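Local structure of high-affinity zinc uptake system protein znuA (Streptococcus suis, 3MFQ) at residues A[108-120]-A[138-150]. The protein binds zinc and probably delivers it, as the solute-binding component, to an ABC-type metal uptake system of the cell envelope. Numbering follows the deposited sequence.
Sequences SIPLYKSAVAVAS and TEKYQAQLDDLHA
Lys-113 of helix 109-120 reaches across to helix 138-150, which runs nearly antiparallel to it (173°) with the axes 10.3 Å apart. Its CB and CG lie beside the Gln-142 side chain, and CG also touches Leu-145 CD1 at 3.6 Å. CD lies near Asp-146 OD2; there the chain, extended until then, bends (chi3 58°) and bends again at CE, which passes the same oxygen. NZ ends in a salt bridge to Asp-146 OD2, 2.7 Å away on the syn side and 32° out of the carboxylate plane, and adds a weak hydrogen bond to Gln-142 O. Deeper between the helices, Leu-145 is a knob among Ile-109, Tyr-112, Lys-113 and Val-116, while Val-116 returns the packing among Thr-138, Tyr-141, Gln-142 and Leu-145. Ile-109 CD1 lies against His-149 and Leu-148 CG (3.8 Å). One water joins Tyr-112 OH and Tyr-141 OH. At the far end Ser-120 OG, also bonded to Gln-124 NE2, donates to Thr-138 OG1 (2.7 Å), itself bonded to Ile-134 O. This antiparallel knobs-into-holes pair is partly buried: helix 14-24 packs on Tyr-112 and Val-116, and helix 266-281 touches Ile-109, Tyr-141 and Leu-148, its Phe-266 stacking with Tyr-112, about 14 Å from the zinc.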
# COMPACT_ATOMS: atom_id res chain seq x y z
N SER A 108 4.99 2.13 6.24
CA SER A 108 5.69 2.31 7.49
C SER A 108 6.07 0.94 8.02
O SER A 108 5.31 0.33 8.77
CB SER A 108 4.82 3.04 8.51
OG SER A 108 5.46 3.12 9.78
N ILE A 109 7.24 0.46 7.61
CA ILE A 109 7.69 -0.88 7.98
C ILE A 109 7.37 -1.27 9.42
O ILE A 109 6.93 -2.39 9.68
CB ILE A 109 9.19 -1.07 7.69
CG1 ILE A 109 9.43 -1.09 6.18
CG2 ILE A 109 9.70 -2.35 8.32
CD1 ILE A 109 10.86 -1.35 5.79
N PRO A 110 7.57 -0.35 10.38
CA PRO A 110 7.18 -0.66 11.75
C PRO A 110 5.71 -1.08 11.84
O PRO A 110 5.39 -2.10 12.45
CB PRO A 110 7.39 0.67 12.48
CG PRO A 110 8.46 1.34 11.71
CD PRO A 110 8.24 0.96 10.28
N LEU A 111 4.84 -0.29 11.23
CA LEU A 111 3.41 -0.60 11.21
C LEU A 111 3.13 -1.93 10.54
O LEU A 111 2.27 -2.69 10.99
CB LEU A 111 2.64 0.52 10.50
CG LEU A 111 2.10 1.62 11.42
CD1 LEU A 111 3.02 1.84 12.61
CD2 LEU A 111 1.87 2.91 10.65
N TYR A 112 3.85 -2.23 9.47
CA TYR A 112 3.66 -3.48 8.76
C TYR A 112 4.12 -4.66 9.61
O TYR A 112 3.46 -5.70 9.66
CB TYR A 112 4.40 -3.47 7.42
CG TYR A 112 3.95 -4.57 6.47
CD1 TYR A 112 2.73 -4.50 5.83
CD2 TYR A 112 4.76 -5.67 6.23
CE1 TYR A 112 2.32 -5.50 4.96
CE2 TYR A 112 4.36 -6.68 5.37
CZ TYR A 112 3.14 -6.59 4.74
OH TYR A 112 2.73 -7.58 3.88
N LYS A 113 5.25 -4.50 10.29
CA LYS A 113 5.73 -5.51 11.22
C LYS A 113 4.67 -5.78 12.28
O LYS A 113 4.51 -6.91 12.73
CB LYS A 113 7.03 -5.07 11.88
CG LYS A 113 8.22 -4.99 10.94
CD LYS A 113 9.43 -4.41 11.65
CE LYS A 113 9.80 -5.23 12.88
NZ LYS A 113 10.33 -6.56 12.50
N SER A 114 3.97 -4.73 12.68
CA SER A 114 2.88 -4.86 13.63
C SER A 114 1.79 -5.75 13.05
O SER A 114 1.34 -6.70 13.69
CB SER A 114 2.31 -3.50 14.00
OG SER A 114 1.23 -3.62 14.91
N ALA A 115 1.36 -5.42 11.83
CA ALA A 115 0.35 -6.21 11.13
C ALA A 115 0.76 -7.67 11.05
O ALA A 115 -0.03 -8.57 11.33
CB ALA A 115 0.12 -5.64 9.74
N VAL A 116 2.01 -7.90 10.66
CA VAL A 116 2.58 -9.23 10.58
C VAL A 116 2.37 -10.00 11.88
O VAL A 116 2.08 -11.19 11.86
CB VAL A 116 4.09 -9.18 10.28
CG1 VAL A 116 4.75 -10.51 10.62
CG2 VAL A 116 4.33 -8.80 8.82
N ALA A 117 2.50 -9.29 13.00
CA ALA A 117 2.35 -9.91 14.31
C ALA A 117 0.93 -10.40 14.54
O ALA A 117 0.72 -11.54 14.96
CB ALA A 117 2.75 -8.93 15.40
N VAL A 118 -0.05 -9.53 14.27
CA VAL A 118 -1.45 -9.90 14.40
C VAL A 118 -1.77 -11.12 13.54
O VAL A 118 -2.41 -12.06 14.00
CB VAL A 118 -2.38 -8.73 13.99
CG1 VAL A 118 -3.83 -9.17 14.05
CG2 VAL A 118 -2.14 -7.53 14.89
N ALA A 119 -1.31 -11.08 12.29
CA ALA A 119 -1.53 -12.18 11.36
C ALA A 119 -0.94 -13.48 11.90
O ALA A 119 -1.55 -14.54 11.81
CB ALA A 119 -0.93 -11.85 10.01
N SER A 120 0.26 -13.38 12.45
CA SER A 120 0.92 -14.53 13.05
C SER A 120 0.08 -15.13 14.16
O SER A 120 -0.15 -16.34 14.20
CB SER A 120 2.29 -14.12 13.59
OG SER A 120 2.95 -15.23 14.16
N THR A 138 7.53 -16.50 11.47
CA THR A 138 7.26 -15.10 11.75
C THR A 138 8.53 -14.34 12.08
O THR A 138 8.77 -13.25 11.55
CB THR A 138 6.29 -14.95 12.93
OG1 THR A 138 5.11 -15.73 12.67
CG2 THR A 138 5.91 -13.50 13.13
N GLU A 139 9.34 -14.91 12.96
CA GLU A 139 10.59 -14.28 13.36
C GLU A 139 11.51 -14.05 12.17
O GLU A 139 12.15 -13.00 12.06
CB GLU A 139 11.30 -15.11 14.43
CG GLU A 139 10.55 -15.22 15.74
CD GLU A 139 11.44 -15.65 16.88
OE1 GLU A 139 12.67 -15.73 16.68
OE2 GLU A 139 10.91 -15.89 17.99
N LYS A 140 11.57 -15.02 11.27
CA LYS A 140 12.41 -14.92 10.08
C LYS A 140 11.95 -13.80 9.15
O LYS A 140 12.76 -13.14 8.51
CB LYS A 140 12.45 -16.24 9.32
CG LYS A 140 13.26 -16.18 8.04
CD LYS A 140 13.18 -17.49 7.27
CE LYS A 140 13.95 -17.40 5.96
NZ LYS A 140 13.93 -18.69 5.22
N TYR A 141 10.64 -13.58 9.09
CA TYR A 141 10.10 -12.53 8.23
C TYR A 141 10.20 -11.16 8.90
O TYR A 141 10.42 -10.15 8.23
CB TYR A 141 8.66 -12.83 7.82
CG TYR A 141 8.10 -11.88 6.78
CD1 TYR A 141 8.73 -11.72 5.55
CD2 TYR A 141 6.94 -11.16 7.01
CE1 TYR A 141 8.23 -10.86 4.59
CE2 TYR A 141 6.43 -10.29 6.06
CZ TYR A 141 7.08 -10.15 4.85
OH TYR A 141 6.57 -9.29 3.91
N GLN A 142 10.04 -11.13 10.22
CA GLN A 142 10.23 -9.90 10.96
C GLN A 142 11.64 -9.37 10.73
O GLN A 142 11.83 -8.18 10.46
CB GLN A 142 10.00 -10.12 12.46
CG GLN A 142 8.55 -10.37 12.84
CD GLN A 142 7.68 -9.13 12.73
OE1 GLN A 142 6.55 -9.11 13.22
NE2 GLN A 142 8.20 -8.09 12.09
N ALA A 143 12.61 -10.26 10.82
CA ALA A 143 14.01 -9.90 10.61
C ALA A 143 14.24 -9.45 9.18
O ALA A 143 15.04 -8.55 8.93
CB ALA A 143 14.91 -11.07 10.94
N GLN A 144 13.54 -10.07 8.23
CA GLN A 144 13.66 -9.70 6.83
C GLN A 144 13.10 -8.30 6.62
O GLN A 144 13.61 -7.54 5.79
CB GLN A 144 12.93 -10.70 5.94
CG GLN A 144 13.61 -12.04 5.83
CD GLN A 144 12.86 -13.00 4.94
OE1 GLN A 144 13.33 -14.11 4.67
NE2 GLN A 144 11.69 -12.59 4.47
N LEU A 145 12.05 -7.96 7.37
CA LEU A 145 11.49 -6.62 7.33
C LEU A 145 12.47 -5.64 7.95
O LEU A 145 12.59 -4.50 7.50
CB LEU A 145 10.14 -6.59 8.06
CG LEU A 145 9.02 -7.42 7.44
CD1 LEU A 145 7.82 -7.50 8.38
CD2 LEU A 145 8.61 -6.86 6.09
N ASP A 146 13.18 -6.08 8.98
CA ASP A 146 14.21 -5.27 9.62
C ASP A 146 15.31 -4.92 8.62
O ASP A 146 15.64 -3.75 8.42
CB ASP A 146 14.82 -6.01 10.82
CG ASP A 146 13.80 -6.29 11.90
OD1 ASP A 146 14.04 -7.21 12.72
OD2 ASP A 146 12.76 -5.60 11.94
N ASP A 147 15.89 -5.95 8.01
CA ASP A 147 16.92 -5.77 7.00
C ASP A 147 16.42 -4.86 5.89
O ASP A 147 17.16 -4.01 5.38
CB ASP A 147 17.34 -7.12 6.41
CG ASP A 147 17.80 -8.10 7.48
OD1 ASP A 147 17.90 -9.31 7.17
OD2 ASP A 147 18.07 -7.67 8.62
N LEU A 148 15.16 -5.03 5.52
CA LEU A 148 14.53 -4.23 4.47
C LEU A 148 14.57 -2.74 4.80
O LEU A 148 14.91 -1.92 3.94
CB LEU A 148 13.09 -4.68 4.25
CG LEU A 148 12.27 -3.84 3.27
CD1 LEU A 148 12.95 -3.79 1.91
CD2 LEU A 148 10.85 -4.38 3.15
N HIS A 149 14.22 -2.39 6.03
CA HIS A 149 14.20 -1.00 6.45
C HIS A 149 15.58 -0.36 6.29
O HIS A 149 15.70 0.79 5.90
CB HIS A 149 13.72 -0.86 7.89
CG HIS A 149 13.55 0.56 8.34
ND1 HIS A 149 12.33 1.20 8.33
CD2 HIS A 149 14.45 1.46 8.79
CE1 HIS A 149 12.49 2.44 8.77
NE2 HIS A 149 13.76 2.62 9.06
N ALA A 150 16.62 -1.13 6.60
CA ALA A 150 17.99 -0.66 6.46
C ALA A 150 18.34 -0.48 4.99
O ALA A 150 19.08 0.43 4.62
CB ALA A 150 18.95 -1.62 7.13
O HOH W 1 3.86 -10.04 3.08